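F420-dependent methylenetetrahydromethanopterin dehydrogenase (PDB 1QV9) catalyses the reversible, coenzyme F420-dependent reduction of methenyl-tetrahydromethanopterin to methylene-tetrahydromethanopterin, a step in methanogenesis from carbon dioxide. Local coordinates at residues Lys5-Lys10 and Phe63-Ile68; Arg36-Ser41 and Glu54-Ile59; Ala123-Arg128 and Val135-Tyr140; Val153-Gln158 and Ala260-Pro265; Glu211-Val216 and His238-Lys243. All blocks are in the same frame, centred on the assembly; numbering follows the deposited sequence.

Contact 1 of 5, residues Lys5-Lys10 and Phe63-Ile68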
# COMPACT_ATOMS: atom_id res chain seq x y z
N LYS A 5 22.02 -19.24 -34.63
CA LYS A 5 23.05 -18.32 -34.13
C LYS A 5 22.64 -16.89 -34.42
O LYS A 5 22.08 -16.60 -35.46
CB LYS A 5 24.39 -18.62 -34.79
CG LYS A 5 25.00 -19.92 -34.28
CD LYS A 5 26.33 -20.24 -34.95
CE LYS A 5 26.15 -20.67 -36.39
NZ LYS A 5 27.45 -21.07 -37.00
N ALA A 6 22.91 -15.99 -33.47
CA ALA A 6 22.59 -14.59 -33.69
C ALA A 6 23.56 -13.70 -32.92
O ALA A 6 24.12 -14.12 -31.91
CB ALA A 6 21.16 -14.28 -33.23
N ILE A 7 23.75 -12.48 -33.41
CA ILE A 7 24.60 -11.52 -32.71
C ILE A 7 23.67 -10.38 -32.34
O ILE A 7 22.83 -9.98 -33.14
CB ILE A 7 25.72 -10.95 -33.61
CG1 ILE A 7 26.68 -12.07 -34.04
CG2 ILE A 7 26.52 -9.83 -32.85
CD1 ILE A 7 27.74 -11.61 -35.04
N PHE A 8 23.80 -9.88 -31.12
CA PHE A 8 23.00 -8.75 -30.64
C PHE A 8 23.94 -7.58 -30.46
O PHE A 8 25.01 -7.75 -29.87
CB PHE A 8 22.33 -9.07 -29.30
CG PHE A 8 21.22 -10.08 -29.41
CD1 PHE A 8 21.50 -11.45 -29.42
CD2 PHE A 8 19.89 -9.65 -29.52
CE1 PHE A 8 20.46 -12.39 -29.52
CE2 PHE A 8 18.83 -10.61 -29.61
CZ PHE A 8 19.13 -11.98 -29.61
N ILE A 9 23.57 -6.39 -30.95
CA ILE A 9 24.43 -5.21 -30.79
C ILE A 9 23.67 -4.23 -29.91
O ILE A 9 22.51 -3.92 -30.20
CB ILE A 9 24.72 -4.55 -32.16
CG1 ILE A 9 25.26 -5.58 -33.13
CG2 ILE A 9 25.67 -3.38 -31.99
CD1 ILE A 9 25.31 -5.05 -34.60
N LYS A 10 24.31 -3.73 -28.85
CA LYS A 10 23.65 -2.83 -27.91
C LYS A 10 24.41 -1.52 -27.78
O LYS A 10 25.55 -1.50 -27.30
CB LYS A 10 23.54 -3.49 -26.50
CG LYS A 10 22.80 -4.82 -26.49
CD LYS A 10 22.59 -5.38 -25.08
CE LYS A 10 21.90 -6.75 -25.17
NZ LYS A 10 21.37 -7.20 -23.85
N PHE A 63 31.64 -16.61 -36.93
CA PHE A 63 30.48 -17.09 -36.19
C PHE A 63 29.32 -17.49 -37.09
O PHE A 63 28.58 -18.38 -36.74
CB PHE A 63 30.04 -16.01 -35.18
CG PHE A 63 28.97 -16.46 -34.21
CD1 PHE A 63 29.15 -17.55 -33.36
CD2 PHE A 63 27.77 -15.74 -34.13
CE1 PHE A 63 28.17 -17.91 -32.45
CE2 PHE A 63 26.80 -16.09 -33.22
CZ PHE A 63 26.98 -17.18 -32.38
N GLU A 64 29.21 -16.84 -38.25
CA GLU A 64 28.15 -17.14 -39.23
C GLU A 64 26.74 -17.08 -38.63
O GLU A 64 26.00 -18.09 -38.60
CB GLU A 64 28.40 -18.52 -39.86
CG GLU A 64 29.81 -18.69 -40.38
CD GLU A 64 30.03 -19.97 -41.18
OE1 GLU A 64 29.49 -21.03 -40.77
OE2 GLU A 64 30.74 -19.91 -42.20
N PRO A 65 26.34 -15.91 -38.11
CA PRO A 65 25.01 -15.76 -37.54
C PRO A 65 23.90 -15.89 -38.59
O PRO A 65 24.10 -15.55 -39.76
CB PRO A 65 25.03 -14.36 -36.95
CG PRO A 65 25.94 -13.62 -37.85
CD PRO A 65 27.06 -14.62 -38.11
N ASP A 66 22.74 -16.38 -38.14
CA ASP A 66 21.56 -16.48 -39.00
C ASP A 66 20.90 -15.11 -39.08
O ASP A 66 20.28 -14.76 -40.07
CB ASP A 66 20.65 -17.54 -38.43
CG ASP A 66 21.30 -18.90 -38.43
OD1 ASP A 66 21.36 -19.57 -37.38
OD2 ASP A 66 21.78 -19.30 -39.53
N PHE A 67 21.03 -14.32 -38.02
CA PHE A 67 20.48 -12.96 -38.05
C PHE A 67 21.23 -12.12 -37.02
O PHE A 67 21.92 -12.66 -36.14
CB PHE A 67 18.95 -12.92 -37.80
CG PHE A 67 18.50 -13.49 -36.46
CD1 PHE A 67 18.30 -12.67 -35.36
CD2 PHE A 67 18.19 -14.84 -36.33
CE1 PHE A 67 17.82 -13.16 -34.17
CE2 PHE A 67 17.70 -15.36 -35.13
CZ PHE A 67 17.51 -14.51 -34.02
N ILE A 68 21.14 -10.80 -37.19
CA ILE A 68 21.78 -9.82 -36.30
C ILE A 68 20.71 -8.86 -35.80
O ILE A 68 19.82 -8.49 -36.56
CB ILE A 68 22.86 -9.06 -37.04
CG1 ILE A 68 23.95 -10.05 -37.47
CG2 ILE A 68 23.49 -7.97 -36.14
CD1 ILE A 68 25.09 -9.48 -38.28
O HOH W 1 27.01 -22.03 -39.55
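Lys5 and Asp66 are clasped by two hydrogen bonds: Lys5 N donates to Asp66 OD1 (2.8 Å), on the anti side of the carboxylate, and Asp66 N returns a bond to Lys5 O (2.8 Å) from above that carbonyl's plane. They open a parallel beta pairing between neighbouring strands 4-10 and 67-71 of the six-stranded parallel sheet, where Ala6 pairs with Phe67 and Ile7 with Ile68. Ile7 N continues the ladder with a longer bond to Phe67 O (3.3 Å), received in the carbonyl plane. The side chain of Lys5 bends at chi3 (-72°), which turns NZ back onto Phe63 O (2.9 Å), near the C-terminal end of helix 46-63. A water links NZ to Glu64 OE1, joining two opposite charges that are too far apart for a salt bridge. On its way to NZ the lysine lays CD over one face of the Phe63 ring, while Ala6 O lies at that ring's edge. Ile7 CG1 and CD1 pack on Phe63 and Pro65, with Ala60 of helix 46-63 beside them. On the opposite sheet face, turned toward helix 153-169, Ala6 CB sits over the Phe67 ring, 3.8 Å from its centroid.

Contact 2 of 5, residues Arg36-Ser41 and Glu54-Ile59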
# COMPACT_ATOMS: atom_id res chain seq x y z
N ARG A 36 26.06 -14.12 -29.46
CA ARG A 36 27.19 -13.27 -29.14
C ARG A 36 26.54 -11.90 -28.93
O ARG A 36 25.61 -11.54 -29.65
CB ARG A 36 28.21 -13.19 -30.27
CG ARG A 36 28.95 -14.51 -30.55
CD ARG A 36 29.79 -14.94 -29.32
NE ARG A 36 30.47 -16.20 -29.63
CZ ARG A 36 29.98 -17.40 -29.41
NH1 ARG A 36 30.70 -18.46 -29.77
NH2 ARG A 36 28.79 -17.55 -28.82
N VAL A 37 27.00 -11.15 -27.94
CA VAL A 37 26.47 -9.81 -27.65
C VAL A 37 27.64 -8.84 -27.65
O VAL A 37 28.67 -9.11 -27.03
CB VAL A 37 25.74 -9.79 -26.29
CG1 VAL A 37 25.14 -8.39 -26.03
CG2 VAL A 37 24.66 -10.83 -26.28
N VAL A 38 27.51 -7.69 -28.33
CA VAL A 38 28.61 -6.74 -28.38
C VAL A 38 28.05 -5.33 -28.36
O VAL A 38 26.90 -5.13 -28.74
CB VAL A 38 29.48 -6.90 -29.64
CG1 VAL A 38 30.08 -8.30 -29.67
CG2 VAL A 38 28.64 -6.63 -30.92
N GLY A 39 28.82 -4.34 -27.91
CA GLY A 39 28.28 -3.00 -27.90
C GLY A 39 29.27 -2.03 -27.32
O GLY A 39 30.40 -2.41 -26.96
N THR A 40 28.85 -0.78 -27.24
CA THR A 40 29.67 0.31 -26.72
C THR A 40 29.02 0.94 -25.49
O THR A 40 29.14 2.14 -25.25
CB THR A 40 29.85 1.42 -27.79
OG1 THR A 40 28.57 1.80 -28.29
CG2 THR A 40 30.72 0.92 -28.94
N SER A 41 28.30 0.12 -24.72
CA SER A 41 27.63 0.58 -23.53
C SER A 41 26.61 1.68 -23.87
O SER A 41 25.93 1.58 -24.92
CB SER A 41 28.68 1.03 -22.48
OG SER A 41 28.05 1.25 -21.23
N GLU A 54 31.06 -2.73 -36.52
CA GLU A 54 32.29 -3.31 -37.09
C GLU A 54 32.68 -4.55 -36.27
O GLU A 54 33.05 -5.59 -36.83
CB GLU A 54 33.40 -2.26 -37.11
CG GLU A 54 34.59 -2.63 -37.99
CD GLU A 54 35.66 -1.54 -38.02
OE1 GLU A 54 35.34 -0.38 -38.38
OE2 GLU A 54 36.83 -1.84 -37.69
N MSE A 55 32.58 -4.44 -34.94
CA MSE A 55 32.89 -5.57 -34.05
C MSE A 55 31.98 -6.74 -34.41
O MSE A 55 32.41 -7.89 -34.52
CB MSE A 55 32.62 -5.22 -32.58
CG MSE A 55 33.82 -4.98 -31.69
SE MSE A 55 33.29 -4.96 -29.81
CE MSE A 55 32.02 -3.48 -29.95
N ALA A 56 30.70 -6.45 -34.57
CA ALA A 56 29.74 -7.50 -34.88
C ALA A 56 30.03 -8.18 -36.22
O ALA A 56 29.98 -9.40 -36.34
CB ALA A 56 28.34 -6.90 -34.91
N LEU A 57 30.30 -7.37 -37.24
CA LEU A 57 30.54 -7.94 -38.57
C LEU A 57 31.86 -8.69 -38.66
O LEU A 57 31.99 -9.63 -39.45
CB LEU A 57 30.44 -6.84 -39.64
CG LEU A 57 29.02 -6.25 -39.71
CD1 LEU A 57 29.03 -5.06 -40.65
CD2 LEU A 57 28.02 -7.30 -40.19
N ASP A 58 32.83 -8.31 -37.83
CA ASP A 58 34.11 -8.97 -37.79
C ASP A 58 33.87 -10.35 -37.16
O ASP A 58 34.32 -11.38 -37.68
CB ASP A 58 35.08 -8.15 -36.93
CG ASP A 58 36.38 -8.86 -36.70
OD1 ASP A 58 37.06 -9.17 -37.71
OD2 ASP A 58 36.73 -9.12 -35.53
N ILE A 59 33.12 -10.39 -36.07
CA ILE A 59 32.79 -11.64 -35.40
C ILE A 59 31.96 -12.55 -36.31
O ILE A 59 32.15 -13.77 -36.34
CB ILE A 59 32.02 -11.34 -34.09
CG1 ILE A 59 32.99 -10.75 -33.07
CG2 ILE A 59 31.37 -12.57 -33.52
CD1 ILE A 59 32.29 -9.87 -32.01
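Val38 meets helix 46-63 with both of its methyls, and here the packing is close. CG1 touches Ile59 CD1 at 3.6 Å, the two side chains lying alongside each other and pointing opposite ways, and CG2 faces Ala56 CB at 4.0 Å. With chi1 at -60°, CG1 lies anti to the carbonyl carbon and CG2 between the backbone N and that carbon, so the two branches reach different turns of the helix. Met55, a selenomethionine modelled in two conformers, bends at chi3 (-59°) in the one described and brings CE to 3.6 Å from Gly39 O, a less certain approach. Strand 33-39 and the helix that follows it run nearly antiparallel, their local axes 151° apart and 8.4 Å at closest approach, as in the beta-alpha unit of an alpha/beta fold. Toward Arg36 the contact slackens: its CG comes only to 4.3 Å from Ile59 CG2, and the guanidinium instead forms a salt bridge with Glu34. Glu54 and Asp58 lie on the exposed side of the helix. Val37, Val38 and Gly39 also pair antiparallel with a strand of a second subunit, which carries the sheet across the interface, and Met55 of that subunit packs on Arg36 and Ile59.

Contact 3 of 5, residues Ala123-Arg128 and Val135-Tyr140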
# COMPACT_ATOMS: atom_id res chain seq x y z
N ALA A 123 10.14 4.19 -22.78
CA ALA A 123 10.35 5.64 -22.75
C ALA A 123 11.70 6.18 -22.32
O ALA A 123 12.33 5.68 -21.41
CB ALA A 123 9.27 6.24 -21.84
N MSE A 124 12.17 7.22 -23.01
CA MSE A 124 13.43 7.85 -22.64
C MSE A 124 13.31 8.40 -21.21
O MSE A 124 12.28 8.95 -20.82
CB MSE A 124 13.76 8.99 -23.61
CG MSE A 124 15.12 9.62 -23.39
SE MSE A 124 15.32 11.19 -24.51
CE MSE A 124 14.82 12.54 -23.23
N LEU A 125 14.38 8.26 -20.44
CA LEU A 125 14.37 8.72 -19.06
C LEU A 125 14.67 10.23 -18.92
O LEU A 125 14.98 10.90 -19.93
CB LEU A 125 15.27 7.87 -18.19
CG LEU A 125 16.68 7.49 -18.60
CD1 LEU A 125 17.53 8.71 -18.86
CD2 LEU A 125 17.26 6.62 -17.49
N GLY A 126 14.57 10.74 -17.69
CA GLY A 126 14.76 12.18 -17.43
C GLY A 126 16.24 12.51 -17.31
O GLY A 126 16.73 12.85 -16.23
N ALA A 127 16.91 12.47 -18.46
CA ALA A 127 18.35 12.62 -18.52
C ALA A 127 18.97 14.01 -18.39
O ALA A 127 19.67 14.47 -19.29
CB ALA A 127 18.86 11.93 -19.80
N ARG A 128 18.70 14.66 -17.26
CA ARG A 128 19.33 15.95 -16.95
C ARG A 128 20.30 15.67 -15.82
O ARG A 128 19.95 14.98 -14.84
CB ARG A 128 18.30 16.97 -16.49
CG ARG A 128 17.49 17.57 -17.62
CD ARG A 128 18.37 18.54 -18.44
NE ARG A 128 17.54 19.43 -19.26
CZ ARG A 128 18.04 20.46 -19.94
NH1 ARG A 128 17.23 21.23 -20.66
NH2 ARG A 128 19.34 20.71 -19.88
N VAL A 135 22.41 5.85 -9.76
CA VAL A 135 21.35 5.21 -8.97
C VAL A 135 19.97 5.50 -9.53
O VAL A 135 19.15 4.59 -9.66
CB VAL A 135 21.47 5.59 -7.48
CG1 VAL A 135 20.17 5.28 -6.71
CG2 VAL A 135 22.62 4.82 -6.90
N GLU A 136 19.65 6.77 -9.83
CA GLU A 136 18.34 7.10 -10.35
C GLU A 136 18.11 6.41 -11.70
O GLU A 136 16.98 5.98 -12.00
CB GLU A 136 18.18 8.64 -10.53
CG GLU A 136 16.79 9.06 -11.02
CD GLU A 136 15.68 8.77 -10.03
OE1 GLU A 136 14.63 8.23 -10.45
OE2 GLU A 136 15.83 9.09 -8.84
N MSE A 137 19.16 6.30 -12.53
CA MSE A 137 19.06 5.65 -13.84
C MSE A 137 18.74 4.14 -13.68
O MSE A 137 18.08 3.53 -14.51
CB MSE A 137 20.36 5.77 -14.63
CG MSE A 137 20.40 4.84 -15.84
SE MSE A 137 22.16 4.54 -16.53
CE MSE A 137 22.86 3.32 -15.19
N ALA A 138 19.26 3.55 -12.62
CA ALA A 138 18.97 2.11 -12.34
C ALA A 138 17.56 1.94 -11.77
O ALA A 138 16.86 0.97 -12.13
CB ALA A 138 20.02 1.52 -11.37
N ILE A 139 17.11 2.86 -10.90
CA ILE A 139 15.77 2.77 -10.34
C ILE A 139 14.74 2.90 -11.46
O ILE A 139 13.77 2.16 -11.53
CB ILE A 139 15.55 3.86 -9.28
CG1 ILE A 139 16.46 3.54 -8.09
CG2 ILE A 139 14.08 3.97 -8.89
CD1 ILE A 139 16.42 4.60 -7.00
N TYR A 140 14.94 3.85 -12.36
CA TYR A 140 14.00 3.99 -13.47
C TYR A 140 13.97 2.74 -14.33
O TYR A 140 12.89 2.29 -14.71
CB TYR A 140 14.44 5.19 -14.35
CG TYR A 140 13.57 5.42 -15.57
CD1 TYR A 140 12.50 6.30 -15.49
CD2 TYR A 140 13.83 4.77 -16.78
CE1 TYR A 140 11.68 6.54 -16.63
CE2 TYR A 140 13.02 4.98 -17.91
CZ TYR A 140 11.95 5.88 -17.82
OH TYR A 140 11.19 6.12 -18.95
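Tyr140 and Leu125 bury more surface here than any other residues of the two segments, the ring of one lying flat beneath the side chain of the other. They fasten the irregular loop after strand 115-119, which passes through consecutive inverse gamma turns centred on Gly126 and Ala127, to helix 134-150. Leu125 CB stands over the middle of the Tyr140 ring, 3.7 Å from the centroid, a CH-pi contact. Its CG takes the position between the backbone N and the carbonyl carbon (chi1 47°), which swings CD2 past the ring toward the helix, where it comes to 4.0 Å from CG of Met137, a selenomethionine with two conformers, so that this approach is less certain. The tyrosine extends from the helix with CG anti to its backbone nitrogen (chi1 178°), carrying the hydroxyl across to the loop. Helices 197-223 and 227-257 enclose the same ring through Val213, His238 and Met241, placing the buried phenol where the loop meets three helices. Ala123, the third residue, packs its CB against the phenol oxygen at 3.5 Å, while its carbonyl O lies at the ring edge. That carbonyl satisfies the buried hydroxyl: Tyr140 OH donates to Ala123 O over 2.7 Å, meeting the oxygen from well above the carbonyl plane, with a C=O...O angle of 113°.

Contact 4 of 5, residues Val153-Gln158 and Ala260-Pro265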
# COMPACT_ATOMS: atom_id res chain seq x y z
N VAL A 153 4.58 -7.22 -22.51
CA VAL A 153 5.28 -6.73 -23.68
C VAL A 153 6.50 -7.61 -24.02
O VAL A 153 6.76 -7.86 -25.20
CB VAL A 153 5.76 -5.25 -23.48
CG1 VAL A 153 6.77 -4.85 -24.58
CG2 VAL A 153 4.53 -4.34 -23.49
N PHE A 154 7.24 -8.07 -23.00
CA PHE A 154 8.40 -8.90 -23.28
C PHE A 154 7.99 -10.25 -23.88
O PHE A 154 8.81 -10.87 -24.57
CB PHE A 154 9.24 -9.13 -21.99
CG PHE A 154 10.14 -7.96 -21.62
CD1 PHE A 154 10.62 -7.86 -20.32
CD2 PHE A 154 10.51 -7.01 -22.54
CE1 PHE A 154 11.45 -6.80 -19.95
CE2 PHE A 154 11.35 -5.94 -22.16
CZ PHE A 154 11.81 -5.86 -20.87
N ARG A 155 6.77 -10.71 -23.61
CA ARG A 155 6.35 -11.98 -24.19
C ARG A 155 6.14 -11.78 -25.69
O ARG A 155 6.35 -12.70 -26.48
CB ARG A 155 5.08 -12.55 -23.54
CG ARG A 155 5.05 -14.10 -23.59
CD ARG A 155 3.79 -14.67 -23.03
NE ARG A 155 3.48 -14.24 -21.67
CZ ARG A 155 4.06 -14.72 -20.57
NH1 ARG A 155 3.71 -14.26 -19.40
NH2 ARG A 155 4.98 -15.66 -20.67
N VAL A 156 5.69 -10.60 -26.11
CA VAL A 156 5.51 -10.34 -27.54
C VAL A 156 6.89 -10.41 -28.23
O VAL A 156 7.05 -10.94 -29.34
CB VAL A 156 4.94 -8.92 -27.78
CG1 VAL A 156 4.79 -8.65 -29.26
CG2 VAL A 156 3.56 -8.79 -27.09
N VAL A 157 7.90 -9.81 -27.59
CA VAL A 157 9.26 -9.82 -28.14
C VAL A 157 9.81 -11.23 -28.19
O VAL A 157 10.42 -11.61 -29.19
CB VAL A 157 10.19 -8.86 -27.30
CG1 VAL A 157 11.61 -8.85 -27.81
CG2 VAL A 157 9.62 -7.46 -27.33
N GLN A 158 9.60 -11.99 -27.11
CA GLN A 158 10.05 -13.38 -27.02
C GLN A 158 9.44 -14.14 -28.19
O GLN A 158 10.16 -14.86 -28.90
CB GLN A 158 9.59 -14.01 -25.70
CG GLN A 158 9.96 -15.50 -25.55
CD GLN A 158 9.14 -16.28 -24.51
OE1 GLN A 158 8.46 -15.71 -23.65
NE2 GLN A 158 9.24 -17.62 -24.56
N ALA A 260 -3.77 -17.98 -12.26
CA ALA A 260 -3.80 -17.97 -13.70
C ALA A 260 -2.61 -17.26 -14.33
O ALA A 260 -2.71 -16.76 -15.44
CB ALA A 260 -5.12 -17.29 -14.17
N VAL A 261 -1.50 -17.21 -13.62
CA VAL A 261 -0.32 -16.53 -14.17
C VAL A 261 0.27 -17.29 -15.38
O VAL A 261 0.82 -18.40 -15.22
CB VAL A 261 0.79 -16.37 -13.10
CG1 VAL A 261 1.98 -15.59 -13.75
CG2 VAL A 261 0.29 -15.65 -11.85
N LEU A 262 0.21 -16.70 -16.57
CA LEU A 262 0.76 -17.34 -17.75
C LEU A 262 2.28 -17.45 -17.65
O LEU A 262 2.99 -16.46 -17.33
CB LEU A 262 0.41 -16.55 -19.01
CG LEU A 262 0.97 -17.08 -20.33
CD1 LEU A 262 0.31 -18.46 -20.61
CD2 LEU A 262 0.59 -16.12 -21.46
N ARG A 263 2.80 -18.65 -17.92
CA ARG A 263 4.25 -18.86 -17.98
C ARG A 263 4.53 -19.62 -19.27
O ARG A 263 3.83 -20.59 -19.60
CB ARG A 263 4.77 -19.62 -16.78
CG ARG A 263 4.42 -18.99 -15.45
CD ARG A 263 4.99 -19.78 -14.24
NE ARG A 263 4.40 -19.18 -13.05
CZ ARG A 263 4.89 -18.14 -12.37
NH1 ARG A 263 4.20 -17.66 -11.35
NH2 ARG A 263 6.09 -17.64 -12.65
N THR A 264 5.52 -19.16 -20.03
CA THR A 264 5.87 -19.76 -21.32
C THR A 264 7.37 -19.99 -21.40
O THR A 264 8.09 -19.31 -22.13
CB THR A 264 5.39 -18.88 -22.53
OG1 THR A 264 5.95 -17.54 -22.45
CG2 THR A 264 3.88 -18.81 -22.56
N PRO A 265 7.87 -20.97 -20.62
CA PRO A 265 9.30 -21.30 -20.59
C PRO A 265 9.74 -22.11 -21.79
O PRO A 265 8.91 -22.76 -22.45
CB PRO A 265 9.45 -22.11 -19.31
CG PRO A 265 8.13 -22.89 -19.31
CD PRO A 265 7.10 -21.85 -19.72
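Arg155 and Thr264 form the polar centre of the contact, and the arginine can be traced outward from helix 153-169. Its CB points toward the 260-265 segment, and CG passes 3.7 Å from Thr264 OG1. CD touches both that oxygen (3.6 Å) and Leu262 CD2. At chi3 (-55°) the chain bends, bringing NE to 3.5 Å from Leu262 CD2, and the leucine covers one face of the guanidinium, with its CG 3.9 Å above the plane over the centre. NE itself forms a salt bridge with Glu193. Beyond CZ, NH1 lies 3.1 Å from Leu262 O, and NH2 donates to Thr264 OG1 (2.8 Å), which sits at the edge in the guanidinium plane. NH2 has a second, charged partner in Asp133 of a neighbouring subunit, which also accepts from Thr264 N; the buried cation is thus paired with two carboxylates, which probably helps to stabilise its charge. One turn further along the helix, Gln158 NE2 gives Thr264 O a hydrogen bond of 3.2 Å, almost in line with the carbonyl bond (C=O...N angle 164°) and close to the amide plane. The extended segment 260-265, which follows helix 227-257, is in this way held alongside the first turns of helix 153-169, while Phe154 of that helix turns to helices 134-150 and 15-19.

Contact 5 of 5, residues Glu211-Val216 and His238-Lys243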
# COMPACT_ATOMS: atom_id res chain seq x y z
N GLU A 211 4.15 5.11 -22.03
CA GLU A 211 4.34 5.79 -23.31
C GLU A 211 4.33 7.31 -23.09
O GLU A 211 5.15 8.05 -23.68
CB GLU A 211 3.23 5.38 -24.29
CG GLU A 211 3.38 6.06 -25.66
CD GLU A 211 2.34 5.60 -26.66
OE1 GLU A 211 2.20 6.27 -27.72
OE2 GLU A 211 1.68 4.59 -26.40
N ASN A 212 3.46 7.79 -22.20
CA ASN A 212 3.37 9.24 -21.92
C ASN A 212 4.59 9.83 -21.22
O ASN A 212 4.86 11.03 -21.29
CB ASN A 212 2.11 9.56 -21.10
CG ASN A 212 0.79 9.18 -21.83
OD1 ASN A 212 0.72 9.15 -23.06
ND2 ASN A 212 -0.23 8.92 -21.05
N VAL A 213 5.36 9.00 -20.52
CA VAL A 213 6.56 9.47 -19.85
C VAL A 213 7.55 10.05 -20.86
O VAL A 213 8.24 11.04 -20.56
CB VAL A 213 7.23 8.27 -19.10
CG1 VAL A 213 8.67 8.56 -18.75
CG2 VAL A 213 6.43 8.01 -17.84
N ALA A 214 7.61 9.47 -22.05
CA ALA A 214 8.57 9.96 -23.04
C ALA A 214 8.38 11.43 -23.38
O ALA A 214 9.36 12.18 -23.49
CB ALA A 214 8.50 9.12 -24.29
N ASP A 215 7.13 11.86 -23.53
CA ASP A 215 6.88 13.26 -23.86
C ASP A 215 7.35 14.18 -22.75
O ASP A 215 7.83 15.29 -23.02
CB ASP A 215 5.40 13.50 -24.14
CG ASP A 215 4.94 12.88 -25.46
OD1 ASP A 215 3.77 13.12 -25.84
OD2 ASP A 215 5.73 12.15 -26.11
N VAL A 216 7.22 13.73 -21.50
CA VAL A 216 7.65 14.55 -20.37
C VAL A 216 9.17 14.65 -20.32
O VAL A 216 9.74 15.72 -20.10
CB VAL A 216 7.08 14.02 -19.00
CG1 VAL A 216 7.61 14.89 -17.82
CG2 VAL A 216 5.55 14.00 -19.08
N HIS A 238 9.76 10.40 -13.88
CA HIS A 238 10.17 9.20 -13.13
C HIS A 238 9.09 8.80 -12.12
O HIS A 238 8.87 7.59 -11.87
CB HIS A 238 11.50 9.44 -12.47
CG HIS A 238 12.69 9.26 -13.38
ND1 HIS A 238 12.76 9.78 -14.67
CD2 HIS A 238 13.88 8.66 -13.16
CE1 HIS A 238 13.95 9.50 -15.18
NE2 HIS A 238 14.65 8.84 -14.28
N GLU A 239 8.41 9.76 -11.49
CA GLU A 239 7.31 9.41 -10.59
C GLU A 239 6.21 8.70 -11.39
O GLU A 239 5.56 7.79 -10.86
CB GLU A 239 6.72 10.64 -9.86
CG GLU A 239 7.71 11.38 -8.96
CD GLU A 239 8.11 10.63 -7.68
OE1 GLU A 239 9.17 10.99 -7.11
OE2 GLU A 239 7.34 9.72 -7.25
N MSE A 240 5.95 9.12 -12.63
CA MSE A 240 4.94 8.46 -13.46
C MSE A 240 5.32 7.00 -13.69
O MSE A 240 4.45 6.12 -13.58
CB MSE A 240 4.83 9.16 -14.81
CG MSE A 240 4.24 10.52 -14.63
SE MSE A 240 4.39 11.56 -16.32
CE MSE A 240 3.16 10.52 -17.39
N MSE A 241 6.58 6.78 -14.03
CA MSE A 241 7.05 5.41 -14.34
C MSE A 241 6.96 4.51 -13.11
O MSE A 241 6.62 3.32 -13.24
CB MSE A 241 8.45 5.43 -14.91
CG MSE A 241 8.92 4.06 -15.40
SE MSE A 241 7.86 3.32 -16.91
CE MSE A 241 8.59 4.46 -18.33
N ARG A 242 7.23 5.07 -11.93
CA ARG A 242 7.12 4.27 -10.69
C ARG A 242 5.65 3.83 -10.51
O ARG A 242 5.38 2.69 -10.10
CB ARG A 242 7.62 5.10 -9.50
CG ARG A 242 7.29 4.53 -8.12
CD ARG A 242 8.09 5.34 -7.09
NE ARG A 242 7.80 4.90 -5.72
CZ ARG A 242 6.77 5.34 -5.00
NH1 ARG A 242 6.58 4.89 -3.75
NH2 ARG A 242 5.92 6.25 -5.49
N LYS A 243 4.67 4.68 -10.82
CA LYS A 243 3.27 4.28 -10.71
C LYS A 243 2.84 3.30 -11.80
O LYS A 243 1.96 2.46 -11.59
CB LYS A 243 2.33 5.50 -10.71
CG LYS A 243 2.45 6.26 -9.38
CD LYS A 243 2.19 5.32 -8.18
CE LYS A 243 2.06 6.04 -6.84
NZ LYS A 243 3.33 6.67 -6.47
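At chi1 162° Val213 sets CG2 anti to its carbonyl carbon and against CB of Met240, a selenomethionine, at 3.6 Å. The first torsion of Met240 places CG beside its own backbone nitrogen and starts the chain toward Val216 and Asn212. An extended chi2 carries SE to 3.9 Å from Val216 CG2, and a bend at chi3 (68°) then turns CE to 4.0 Å from Asn212 CB. Met241, also a selenomethionine, starts differently, CG anti to its backbone N, and then curls through two bends until CE lies 4.1 Å from Val213 CB, its chain crossing the valine at about a right angle. Val213 is therefore flanked by two selenomethionines from adjacent positions of one helix. The helices 197-223 and 227-257 run nearly antiparallel (173°), the segment axes 9.3 Å apart at closest approach, and form an antiparallel pair in the helix bundle. In a neighbouring subunit, Ala205 packs on Met240 and Asn212 on Asn212 of this chain. Between the two segments the side-chain contacts are apolar, made by methyls, methylenes, the Val213 methine and selenium, consistent with pairing through burial of apolar groups, whereas Glu239, Arg242 and Lys243 direct their charges to salt bridges with other subunits.

In the fold
From the N terminus, strand 4-10 is joined to strand 67-71 by contact 1, closing a loop within which contact 2 is nested: there strand 33-39 receives the helix that leads back to the sheet. These two touch, since strands 4-10 and 33-39 are neighbours, and together they tie three neighbouring strands, 33-39, 4-10 and 67-71, to helix 46-63. Contact 3 follows in series, closing the short loop that leads into helix 134-150. Contact 4 then spans about a hundred residues, from helix 153-169 to the segment after helix 227-257, and contact 5 lies nested inside that loop. Contacts 3 and 5 touch through Tyr140, whereas contacts 1 and 5 lie on opposite sides of the chain's centre.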